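Long-range contacts in putative angiotensinogen (Lampetra fluviatilis, PDB 5INW), which is a heparin-binding serpin that inhibits thrombin, an inhibition that heparin promotes through a template mechanism: residues 370-375 / 388-393; 126-131 / 377-382. The protein carries 1 engineered substitution. All blocks are in the same frame, centred on the assembly; numbering follows the deposited sequence.

Contact 1 (370-375 / 388-393); sequences SSMFSY and LHVDKI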
# COMPACT_ATOMS: atom_id res chain seq x y z
N SER A 370 -3.24 19.59 -1.23
CA SER A 370 -3.41 20.38 -0.03
C SER A 370 -4.83 20.95 0.15
O SER A 370 -5.26 21.23 1.27
CB SER A 370 -2.41 21.54 -0.12
OG SER A 370 -2.39 22.25 1.10
N SER A 371 -5.53 21.13 -0.96
CA SER A 371 -6.82 21.83 -0.96
C SER A 371 -7.88 21.17 -0.10
O SER A 371 -8.44 21.79 0.74
CB SER A 371 -7.33 22.00 -2.41
OG SER A 371 -8.62 22.54 -2.46
N MET A 372 -8.10 19.88 -0.32
CA MET A 372 -9.13 19.09 0.40
C MET A 372 -9.08 19.11 1.94
O MET A 372 -10.07 18.70 2.55
CB MET A 372 -9.04 17.64 -0.04
CG MET A 372 -7.75 16.91 0.39
SD MET A 372 -7.68 15.32 -0.46
CE MET A 372 -6.24 14.59 0.29
N PHE A 373 -7.95 19.52 2.55
CA PHE A 373 -7.83 19.72 4.00
C PHE A 373 -8.18 21.14 4.50
O PHE A 373 -8.31 21.31 5.71
CB PHE A 373 -6.41 19.43 4.50
CG PHE A 373 -5.86 18.08 4.13
CD1 PHE A 373 -6.26 16.95 4.81
CD2 PHE A 373 -4.90 17.95 3.14
CE1 PHE A 373 -5.72 15.71 4.49
CE2 PHE A 373 -4.38 16.71 2.79
CZ PHE A 373 -4.79 15.59 3.47
N SER A 374 -8.17 22.15 3.61
CA SER A 374 -8.63 23.50 3.94
C SER A 374 -10.05 23.55 4.42
O SER A 374 -10.90 22.72 4.06
CB SER A 374 -8.70 24.40 2.71
OG SER A 374 -7.48 24.88 2.32
N TYR A 375 -10.35 24.64 5.12
CA TYR A 375 -11.72 24.99 5.47
C TYR A 375 -12.40 25.57 4.19
O TYR A 375 -13.61 25.47 4.03
CB TYR A 375 -11.74 25.82 6.80
CG TYR A 375 -11.17 24.95 7.96
CD1 TYR A 375 -12.01 24.37 8.93
CD2 TYR A 375 -9.78 24.61 8.02
CE1 TYR A 375 -11.48 23.53 9.93
CE2 TYR A 375 -9.25 23.77 9.00
CZ TYR A 375 -10.09 23.24 9.95
OH TYR A 375 -9.55 22.40 10.92
N LEU A 388 -17.99 20.48 3.62
CA LEU A 388 -17.16 19.39 4.14
C LEU A 388 -15.71 19.53 3.68
O LEU A 388 -15.43 20.06 2.59
CB LEU A 388 -17.74 18.04 3.71
CG LEU A 388 -19.21 17.70 4.09
CD1 LEU A 388 -19.58 16.33 3.61
CD2 LEU A 388 -19.44 17.82 5.59
N HIS A 389 -14.80 19.10 4.56
CA HIS A 389 -13.39 19.02 4.24
C HIS A 389 -12.86 17.73 4.83
O HIS A 389 -13.47 17.16 5.75
CB HIS A 389 -12.62 20.25 4.81
CG HIS A 389 -12.65 20.38 6.31
ND1 HIS A 389 -11.56 20.09 7.10
CD2 HIS A 389 -13.63 20.75 7.16
CE1 HIS A 389 -11.86 20.29 8.37
NE2 HIS A 389 -13.12 20.67 8.43
N VAL A 390 -11.68 17.31 4.35
CA VAL A 390 -10.95 16.19 4.94
C VAL A 390 -10.26 16.66 6.22
O VAL A 390 -9.34 17.45 6.19
CB VAL A 390 -9.87 15.63 4.00
CG1 VAL A 390 -9.15 14.46 4.64
CG2 VAL A 390 -10.46 15.22 2.66
N ASP A 391 -10.67 16.10 7.35
CA ASP A 391 -10.02 16.34 8.63
C ASP A 391 -8.71 15.63 8.75
O ASP A 391 -7.77 16.21 9.16
CB ASP A 391 -10.89 15.86 9.76
CG ASP A 391 -10.38 16.29 11.10
OD1 ASP A 391 -9.96 17.47 11.23
OD2 ASP A 391 -10.45 15.48 12.03
N LYS A 392 -8.68 14.36 8.38
CA LYS A 392 -7.65 13.43 8.74
C LYS A 392 -7.59 12.24 7.76
O LYS A 392 -8.64 11.67 7.38
CB LYS A 392 -7.94 12.92 10.16
CG LYS A 392 -6.91 11.91 10.67
CD LYS A 392 -6.71 11.96 12.19
CE LYS A 392 -5.24 11.90 12.57
NZ LYS A 392 -4.97 12.45 13.95
N ILE A 393 -6.36 11.82 7.44
CA ILE A 393 -6.09 10.59 6.69
C ILE A 393 -4.96 9.75 7.27
O ILE A 393 -3.82 10.18 7.29
CB ILE A 393 -5.67 10.90 5.26
CG1 ILE A 393 -6.76 11.65 4.54
CG2 ILE A 393 -5.38 9.63 4.50
CD1 ILE A 393 -6.47 11.87 3.06

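Contact 2 (126-131 / 377-382); sequences GSTRAE and ADLSRI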
# COMPACT_ATOMS: atom_id res chain seq x y z
N GLY A 126 -14.37 21.59 -8.05
CA GLY A 126 -13.52 22.77 -8.17
C GLY A 126 -12.03 22.51 -8.03
O GLY A 126 -11.50 21.51 -8.56
N SER A 127 -11.35 23.43 -7.35
CA SER A 127 -9.91 23.31 -7.10
C SER A 127 -9.57 21.93 -6.46
O SER A 127 -8.59 21.28 -6.87
CB SER A 127 -9.38 24.46 -6.19
OG SER A 127 -9.77 24.26 -4.82
N THR A 128 -10.40 21.49 -5.49
CA THR A 128 -10.21 20.23 -4.79
C THR A 128 -10.20 18.99 -5.69
O THR A 128 -9.29 18.17 -5.60
CB THR A 128 -11.27 20.10 -3.72
OG1 THR A 128 -11.22 21.27 -2.89
CG2 THR A 128 -11.04 18.84 -2.86
N ARG A 129 -11.24 18.87 -6.52
CA ARG A 129 -11.35 17.88 -7.59
C ARG A 129 -10.10 17.98 -8.45
O ARG A 129 -9.44 16.98 -8.67
CB ARG A 129 -12.69 18.08 -8.38
CG ARG A 129 -12.89 17.46 -9.78
CD ARG A 129 -14.30 16.93 -10.02
NE ARG A 129 -14.45 16.17 -11.28
CZ ARG A 129 -14.12 14.88 -11.44
NH1 ARG A 129 -13.64 14.13 -10.43
NH2 ARG A 129 -14.29 14.31 -12.62
N ALA A 130 -9.75 19.17 -8.94
CA ALA A 130 -8.62 19.30 -9.90
C ALA A 130 -7.27 18.75 -9.39
O ALA A 130 -6.66 17.89 -10.04
CB ALA A 130 -8.44 20.75 -10.35
N GLU A 131 -6.82 19.28 -8.27
CA GLU A 131 -5.62 18.79 -7.58
C GLU A 131 -5.61 17.28 -7.45
O GLU A 131 -4.58 16.62 -7.70
CB GLU A 131 -5.57 19.37 -6.19
CG GLU A 131 -5.31 20.86 -6.14
CD GLU A 131 -5.17 21.39 -4.72
OE1 GLU A 131 -5.22 20.57 -3.74
OE2 GLU A 131 -4.98 22.63 -4.58
N ALA A 377 -11.99 23.88 1.37
CA ALA A 377 -12.17 22.72 0.47
C ALA A 377 -13.60 22.60 -0.10
O ALA A 377 -14.58 22.87 0.60
CB ALA A 377 -11.84 21.44 1.20
N ASP A 378 -13.68 22.15 -1.35
CA ASP A 378 -14.93 21.88 -2.01
C ASP A 378 -15.24 20.36 -2.18
O ASP A 378 -14.79 19.70 -3.14
CB ASP A 378 -14.90 22.59 -3.36
CG ASP A 378 -16.21 22.44 -4.17
OD1 ASP A 378 -17.01 21.48 -3.97
OD2 ASP A 378 -16.43 23.31 -5.03
N LEU A 379 -16.09 19.85 -1.27
CA LEU A 379 -16.67 18.51 -1.40
C LEU A 379 -18.17 18.58 -1.60
O LEU A 379 -18.95 17.89 -0.94
CB LEU A 379 -16.33 17.71 -0.17
CG LEU A 379 -14.83 17.47 -0.01
CD1 LEU A 379 -14.59 16.69 1.27
CD2 LEU A 379 -14.23 16.73 -1.22
N SER A 380 -18.55 19.39 -2.57
CA SER A 380 -19.94 19.73 -2.75
C SER A 380 -20.72 18.72 -3.58
O SER A 380 -21.95 18.87 -3.67
CB SER A 380 -20.05 21.12 -3.40
OG SER A 380 -19.77 21.09 -4.79
N ARG A 381 -20.03 17.75 -4.22
CA ARG A 381 -20.69 16.63 -4.89
C ARG A 381 -21.19 15.61 -3.89
O ARG A 381 -22.02 14.78 -4.25
CB ARG A 381 -19.79 15.93 -5.93
CG ARG A 381 -19.62 16.61 -7.30
CD ARG A 381 -18.78 15.72 -8.24
NE ARG A 381 -18.28 16.43 -9.43
CZ ARG A 381 -18.69 16.27 -10.70
NH1 ARG A 381 -19.62 15.37 -11.05
NH2 ARG A 381 -18.15 17.02 -11.66
N ILE A 382 -20.69 15.66 -2.65
CA ILE A 382 -21.16 14.75 -1.59
C ILE A 382 -22.52 15.18 -1.06
O ILE A 382 -23.44 14.39 -1.00
CB ILE A 382 -20.19 14.68 -0.39
CG1 ILE A 382 -18.82 14.17 -0.84
CG2 ILE A 382 -20.67 13.71 0.70
CD1 ILE A 382 -17.76 14.21 0.24

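Contact 1 (370-375 / 388-393)
M372 and V390 join a short 3-10 turn to the start of a strand: the touching parts of the two backbones run 127° apart and are tied by one nearly straight hydrogen bond, from V390 N to M372 O (2.8 Å). Beside this bond, V390 O receives a CA-H...O contact from F373 CA (3.5 Å) and lies near the plane of the phenyl ring, at its CD1 edge. The F373 side chain starts away from the strand, but with CG beside its own backbone N (chi1 -54°) the ring reaches back to the strand, crossing V390 obliquely. Its CE1 then lies 3.7 Å from V390 CG1, and CZ comes within 4.1 Å of I393 CD1. M372 CG covers part of one ring face, and its extended chain carries CE across I393 at about a right angle, ending 3.9 Å from I393 CD1. The other valine branch, CG2, packs against M372 CB, so the two methyls of beta-branched V390 serve different partners, CG1 the phenylalanine and CG2 the methionine. In serpin terms the turn follows the helix 361-369, and the strand 389-401 is a central strand of the large sheet. The cleaved reactive loop has inserted beside it as strand 405-417. A classic bulge lets D391 and K392 both face G415 of that inserted strand. Slender, unbranched methionine and a flat phenylalanine suit the buried side of the turn, where helix 126-136 covers M372 and helix 361-369 covers F373 and I393. Toward the solvent, Y375, poorly ordered, swings its ring back over H389: Y375 CE1 is 3.6 Å from H389 CE1, and the two ring planes meet obliquely at 41°. Buried H389 offers a flat surface to this neighbour, while its backbone pairs with M417 of the inserted strand.

Contact 2 (126-131 / 377-382)
T128 OG1 is gripped by two groups: it accepts a nearly straight hydrogen bond from D378 N (3.0 Å, 168° at the hydrogen), and it shares another with S371 OG. Threonine suits this buried helix position because one branch is polar and the other apolar. With OG1 beside the helix backbone N (chi1 -54°), the hydroxyl faces the loop, while CG2 crosses L379 at about a right angle and reaches its CD2 at 4.2 Å. L379 also packs on V120 of the helix 110-122. The D378 carboxylate reaches forward to S380, where OD1 accepts from S380 N (2.9 Å), forming an Asx turn, and also from S380 OG on its syn side; a short aspartate spans just this distance, and the two bonds fix the rotation of the carboxylate. G126, at positive phi, lies beside the D378 carboxylate, where the absence of a side chain leaves room for it. At the outer edge of the contact R129 and R381 cross obliquely, their guanidinium planes 59° apart and R129 NE 3.8 Å from R381 NH2. R381 NE is held by a hydrogen bond to N125 OD1; the like charges may be partly offset by D133, a long, weak ion pair with R129 NH1. Long, flexible arginines can lie along this partly open surface. Such docking of helix 126-136 on the connection between helix 361-369 and the central strand 389-401 belongs to the helical body of the serpin fold.

Overall arrangement
Both contacts involve the connection between helix 361-369 and strand 389-401, held at successive points: contact 1 fastens its first turn to the strand it leads into, whereas contact 2 fastens its middle to a helix far earlier in the sequence. Their centres are 10 Å apart and they touch directly, E131 OE1 probably accepting from S371 N (2.9 Å), with the A377 methyl packed on S371 O. Contact 1 is mostly core, built from methionine, phenylalanine, valine and isoleucine with a single backbone bond, and a histidine under a tyrosine ring nearer the solvent. Contact 2, nearer the surface, joins its segments by one backbone-to-hydroxyl bond, while a carboxylate shapes the loop internally and arginines lie on its exposed side.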